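Local coordinates for protein phosphoribosylaminoimidazole-succinocarboxamide synthase (Pyrococcus horikoshii, PDB 3U55) that catalyses the ATP-dependent joining of L-aspartate to carboxyaminoimidazole ribonucleotide, giving SAICAR in de novo purine biosynthesis, at residues L59-I65 with K155-L160; E81-Y86 with E177-D181. All blocks are in the same frame, centred on the assembly; numbering follows the deposited sequence.

Interaction 1. Residues L59-I65 with K155-L160; sequences LLEEHGI and KVNEIL
L59, at the start of the last helical turn of 45-62, slides past I159 on helix 143-165, its CG 3.9 Å from I159 CG2. L60 brings CD2 obliquely against the same isoleucine and sets CD1 at 4.0 Å from V156 CG1, the two side chains meeting at about a right angle. At H63 the chain leaves the helix, and the imidazole lies with one face under I159 CG2, a CH-pi contact 4.0 Å from the ring centroid. The ring is fixed in rotation by its own helix: ND1 donates in the ring plane to L59 O at 3.1 Å, a carbonyl that also takes H63 N from its other face. G64, with positive phi, is the C' residue of a Schellman motif, closed by I65 N to L60 O and G64 N to E61 O. Beyond it, I65 CD1 rests on K155 CD at 3.6 Å, while I65 CG1 meets I159 CD1. The lysine, stretched out from a CG anti to its backbone N (chi1 177°), donates through NZ to H63 O at 2.8 Å, and a water joins NZ to G64 O. An ammonium thus tops a largely aliphatic interface at a helix C-terminus, where its charge probably complements the helix dipole.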
# COMPACT_ATOMS: atom_id res chain seq x y z
N LEU A 59 -21.30 1.94 22.35
CA LEU A 59 -22.13 2.07 21.15
C LEU A 59 -21.89 0.92 20.15
O LEU A 59 -22.83 0.32 19.63
CB LEU A 59 -21.92 3.43 20.48
CG LEU A 59 -22.53 3.69 19.10
CD1 LEU A 59 -24.04 3.88 19.18
CD2 LEU A 59 -21.87 4.91 18.46
N LEU A 60 -20.62 0.63 19.88
CA LEU A 60 -20.26 -0.44 18.94
C LEU A 60 -20.69 -1.82 19.44
O LEU A 60 -21.17 -2.65 18.66
CB LEU A 60 -18.76 -0.40 18.64
CG LEU A 60 -18.28 0.88 17.95
CD1 LEU A 60 -16.77 0.89 17.86
CD2 LEU A 60 -18.91 0.98 16.55
N GLU A 61 -20.55 -2.05 20.74
CA GLU A 61 -20.98 -3.31 21.35
C GLU A 61 -22.48 -3.53 21.18
O GLU A 61 -22.92 -4.65 20.91
CB GLU A 61 -20.58 -3.37 22.83
CG GLU A 61 -19.09 -3.61 23.10
CD GLU A 61 -18.65 -5.05 22.90
OE1 GLU A 61 -17.43 -5.31 22.98
OE2 GLU A 61 -19.51 -5.93 22.67
N GLU A 62 -23.25 -2.46 21.32
CA GLU A 62 -24.71 -2.50 21.13
C GLU A 62 -25.07 -2.87 19.70
O GLU A 62 -26.12 -3.46 19.45
CB GLU A 62 -25.33 -1.15 21.49
CG GLU A 62 -25.38 -0.85 22.99
CD GLU A 62 -26.02 0.49 23.32
OE1 GLU A 62 -26.47 0.66 24.48
OE2 GLU A 62 -26.07 1.39 22.45
N HIS A 63 -24.18 -2.51 18.77
CA HIS A 63 -24.35 -2.83 17.36
C HIS A 63 -23.65 -4.14 16.96
O HIS A 63 -23.48 -4.42 15.77
CB HIS A 63 -23.84 -1.67 16.50
CG HIS A 63 -24.81 -0.54 16.38
ND1 HIS A 63 -24.96 0.42 17.35
CD2 HIS A 63 -25.68 -0.22 15.40
CE1 HIS A 63 -25.88 1.29 16.97
NE2 HIS A 63 -26.34 0.92 15.79
N GLY A 64 -23.25 -4.95 17.94
CA GLY A 64 -22.69 -6.27 17.67
C GLY A 64 -21.21 -6.34 17.30
O GLY A 64 -20.75 -7.37 16.79
N ILE A 65 -20.48 -5.26 17.55
CA ILE A 65 -19.02 -5.25 17.34
C ILE A 65 -18.33 -5.74 18.61
O ILE A 65 -18.56 -5.20 19.69
CB ILE A 65 -18.49 -3.82 16.99
CG1 ILE A 65 -19.20 -3.24 15.76
CG2 ILE A 65 -16.96 -3.84 16.79
CD1 ILE A 65 -19.00 -4.05 14.48
N LYS A 155 -18.03 -1.69 8.99
CA LYS A 155 -19.25 -1.62 9.81
C LYS A 155 -19.12 -0.56 10.91
O LYS A 155 -20.01 0.28 11.08
CB LYS A 155 -19.61 -2.99 10.40
CG LYS A 155 -20.82 -2.96 11.31
CD LYS A 155 -21.29 -4.34 11.73
CE LYS A 155 -22.37 -4.20 12.81
NZ LYS A 155 -22.87 -5.52 13.28
N VAL A 156 -17.99 -0.59 11.63
CA VAL A 156 -17.66 0.44 12.62
C VAL A 156 -17.79 1.83 12.01
O VAL A 156 -18.39 2.74 12.60
CB VAL A 156 -16.23 0.25 13.18
CG1 VAL A 156 -15.78 1.47 14.01
CG2 VAL A 156 -16.15 -1.04 14.03
N ASN A 157 -17.23 2.00 10.81
CA ASN A 157 -17.34 3.26 10.09
C ASN A 157 -18.79 3.71 9.95
O ASN A 157 -19.11 4.83 10.31
CB ASN A 157 -16.66 3.18 8.73
CG ASN A 157 -16.64 4.52 8.00
OD1 ASN A 157 -16.39 5.58 8.59
ND2 ASN A 157 -16.90 4.48 6.70
N GLU A 158 -19.66 2.82 9.46
CA GLU A 158 -21.08 3.17 9.28
C GLU A 158 -21.74 3.62 10.58
O GLU A 158 -22.42 4.66 10.61
CB GLU A 158 -21.86 2.00 8.65
CG GLU A 158 -21.49 1.70 7.19
CD GLU A 158 -21.65 2.91 6.28
OE1 GLU A 158 -20.63 3.37 5.70
OE2 GLU A 158 -22.79 3.42 6.14
N ILE A 159 -21.54 2.85 11.65
CA ILE A 159 -22.11 3.15 12.97
C ILE A 159 -21.63 4.50 13.51
O ILE A 159 -22.45 5.32 13.94
CB ILE A 159 -21.76 2.05 14.01
CG1 ILE A 159 -22.32 0.69 13.56
CG2 ILE A 159 -22.29 2.43 15.40
CD1 ILE A 159 -21.50 -0.51 14.02
N LEU A 160 -20.32 4.72 13.49
CA LEU A 160 -19.75 5.96 14.02
C LEU A 160 -20.14 7.18 13.19
O LEU A 160 -20.55 8.19 13.75
CB LEU A 160 -18.22 5.87 14.13
CG LEU A 160 -17.63 4.82 15.08
CD1 LEU A 160 -16.11 4.91 15.04
CD2 LEU A 160 -18.14 4.99 16.52
O HOH W 1 -21.18 -7.52 13.89

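Interaction 2. Residues E81-Y86 with E177-D181; sequences EKLDMY and EFGKD
D84 and K180 form an antiparallel hydrogen-bonded pair, D84 N giving to K180 O at 3.0 Å and K180 N to D84 O at 2.8 Å, the latter donor standing 35° above the carbonyl plane. Y86 N bonds F178 O at 2.9 Å. Between these lies the non-hydrogen-bonded pair of M85 and G179, whose CA atoms are only 3.8 Å apart. This is where strand 84-93 meets strand 169-180 in the branched antiparallel sheet of the SAICAR synthetase fold, with V187 bonded to G179 from strand 186-188. Among the van der Waals contacts, the M85 chain, bent at chi2 and chi3 (-63° and -66°), brings CE to 3.5 Å from F178 O. The Y86 ring turns its edge to the F178 carbonyl, its CD2 making apolar contact with F178 CB, and L83 CD2 packs on D181 CB. Y86 OH, 3.3 Å from K180 CD, and K180 NZ share E145 of helix 143-165, by a hydrogen bond and a salt bridge respectively. The like-charged carboxylates of E81 and D181, probably an unfavourable pair, approach to 4.2 Å between OE2 and OD2; a water lies within hydrogen-bonding distance of both oxygens, and D181 OD1 is held by the backbone N of D185.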
# COMPACT_ATOMS: atom_id res chain seq x y z
N GLU A 81 -9.81 -6.46 27.75
CA GLU A 81 -9.48 -7.86 27.52
C GLU A 81 -8.08 -7.99 26.93
O GLU A 81 -7.70 -7.22 26.04
CB GLU A 81 -10.51 -8.43 26.54
CG GLU A 81 -10.41 -9.91 26.27
CD GLU A 81 -11.45 -10.38 25.26
OE1 GLU A 81 -12.14 -9.53 24.67
OE2 GLU A 81 -11.56 -11.61 25.06
N LYS A 82 -7.29 -8.93 27.45
CA LYS A 82 -6.00 -9.27 26.84
C LYS A 82 -6.21 -10.00 25.51
O LYS A 82 -7.05 -10.89 25.41
CB LYS A 82 -5.14 -10.13 27.79
CG LYS A 82 -3.71 -10.34 27.30
CD LYS A 82 -2.87 -11.20 28.25
CE LYS A 82 -1.42 -11.22 27.79
NZ LYS A 82 -0.56 -12.13 28.61
N LEU A 83 -5.46 -9.58 24.49
CA LEU A 83 -5.57 -10.16 23.15
C LEU A 83 -4.19 -10.43 22.57
O LEU A 83 -3.22 -9.81 22.97
CB LEU A 83 -6.32 -9.21 22.21
CG LEU A 83 -7.72 -8.71 22.58
CD1 LEU A 83 -8.10 -7.54 21.68
CD2 LEU A 83 -8.76 -9.82 22.48
N ASP A 84 -4.13 -11.37 21.62
CA ASP A 84 -2.97 -11.51 20.76
C ASP A 84 -3.14 -10.46 19.66
O ASP A 84 -3.97 -10.61 18.77
CB ASP A 84 -2.91 -12.91 20.15
CG ASP A 84 -2.44 -13.97 21.15
OD1 ASP A 84 -1.79 -13.61 22.16
OD2 ASP A 84 -2.73 -15.16 20.93
N MET A 85 -2.36 -9.39 19.76
CA MET A 85 -2.55 -8.22 18.91
C MET A 85 -2.02 -8.43 17.50
O MET A 85 -0.95 -8.98 17.31
CB MET A 85 -1.92 -6.97 19.54
CG MET A 85 -2.62 -6.46 20.80
SD MET A 85 -4.33 -5.91 20.57
CE MET A 85 -4.06 -4.48 19.51
N TYR A 86 -2.78 -7.97 16.51
CA TYR A 86 -2.25 -7.87 15.15
C TYR A 86 -1.33 -6.66 15.06
O TYR A 86 -1.65 -5.60 15.62
CB TYR A 86 -3.38 -7.70 14.12
CG TYR A 86 -4.25 -8.92 13.93
CD1 TYR A 86 -3.80 -10.01 13.18
CD2 TYR A 86 -5.52 -8.99 14.50
CE1 TYR A 86 -4.60 -11.13 13.00
CE2 TYR A 86 -6.32 -10.11 14.33
CZ TYR A 86 -5.86 -11.17 13.58
OH TYR A 86 -6.66 -12.28 13.40
N GLU A 177 -7.10 -0.61 15.83
CA GLU A 177 -6.22 -1.77 16.01
C GLU A 177 -7.10 -2.93 16.45
O GLU A 177 -8.18 -2.73 16.99
CB GLU A 177 -5.12 -1.47 17.04
CG GLU A 177 -4.27 -0.26 16.68
CD GLU A 177 -3.00 -0.14 17.52
OE1 GLU A 177 -2.68 -1.08 18.28
OE2 GLU A 177 -2.31 0.89 17.40
N PHE A 178 -6.62 -4.15 16.20
CA PHE A 178 -7.36 -5.37 16.47
C PHE A 178 -6.44 -6.41 17.06
O PHE A 178 -5.22 -6.38 16.86
CB PHE A 178 -7.93 -5.95 15.18
CG PHE A 178 -9.00 -5.12 14.53
CD1 PHE A 178 -10.35 -5.35 14.82
CD2 PHE A 178 -8.67 -4.12 13.61
CE1 PHE A 178 -11.34 -4.59 14.21
CE2 PHE A 178 -9.66 -3.36 13.00
CZ PHE A 178 -11.00 -3.60 13.30
N GLY A 179 -7.03 -7.36 17.77
CA GLY A 179 -6.32 -8.53 18.25
C GLY A 179 -7.26 -9.73 18.22
O GLY A 179 -8.45 -9.59 17.93
N LYS A 180 -6.71 -10.89 18.53
CA LYS A 180 -7.47 -12.13 18.53
C LYS A 180 -7.64 -12.64 19.96
O LYS A 180 -6.67 -12.65 20.74
CB LYS A 180 -6.74 -13.16 17.66
CG LYS A 180 -7.65 -14.19 17.04
CD LYS A 180 -7.19 -14.60 15.64
CE LYS A 180 -6.00 -15.52 15.68
NZ LYS A 180 -5.75 -16.13 14.33
N ASP A 181 -8.86 -13.01 20.31
CA ASP A 181 -9.17 -13.51 21.66
C ASP A 181 -8.93 -15.02 21.73
O ASP A 181 -8.50 -15.63 20.75
CB ASP A 181 -10.59 -13.10 22.11
CG ASP A 181 -11.72 -13.81 21.34
OD1 ASP A 181 -11.48 -14.85 20.70
OD2 ASP A 181 -12.86 -13.30 21.39
O HOH W 2 -13.57 -11.37 23.22
O HOH W 3 -3.99 -4.22 15.08
O HOH W 4 -1.23 -3.82 17.62

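Overall arrangement
Helix 143-165 and strand 169-180, consecutive in the chain, each supply one side of a contact, and the segments of interactions 1 and 2 alternate along the sequence. The centres lie 18 Å apart and the nearest atoms about 6 Å, without touching. Helix 143-165 nevertheless serves both: V156 and L160 of interaction 1 pack on F174 and L171 of strand 169-180, while F178 of interaction 2 reaches I149 and I152 of the helix, which also carries E145. One helix is therefore held against helix 45-62 in one place and against strand 169-180 of the large sheet in others, and each contact joins segments about 90 residues apart in sequence.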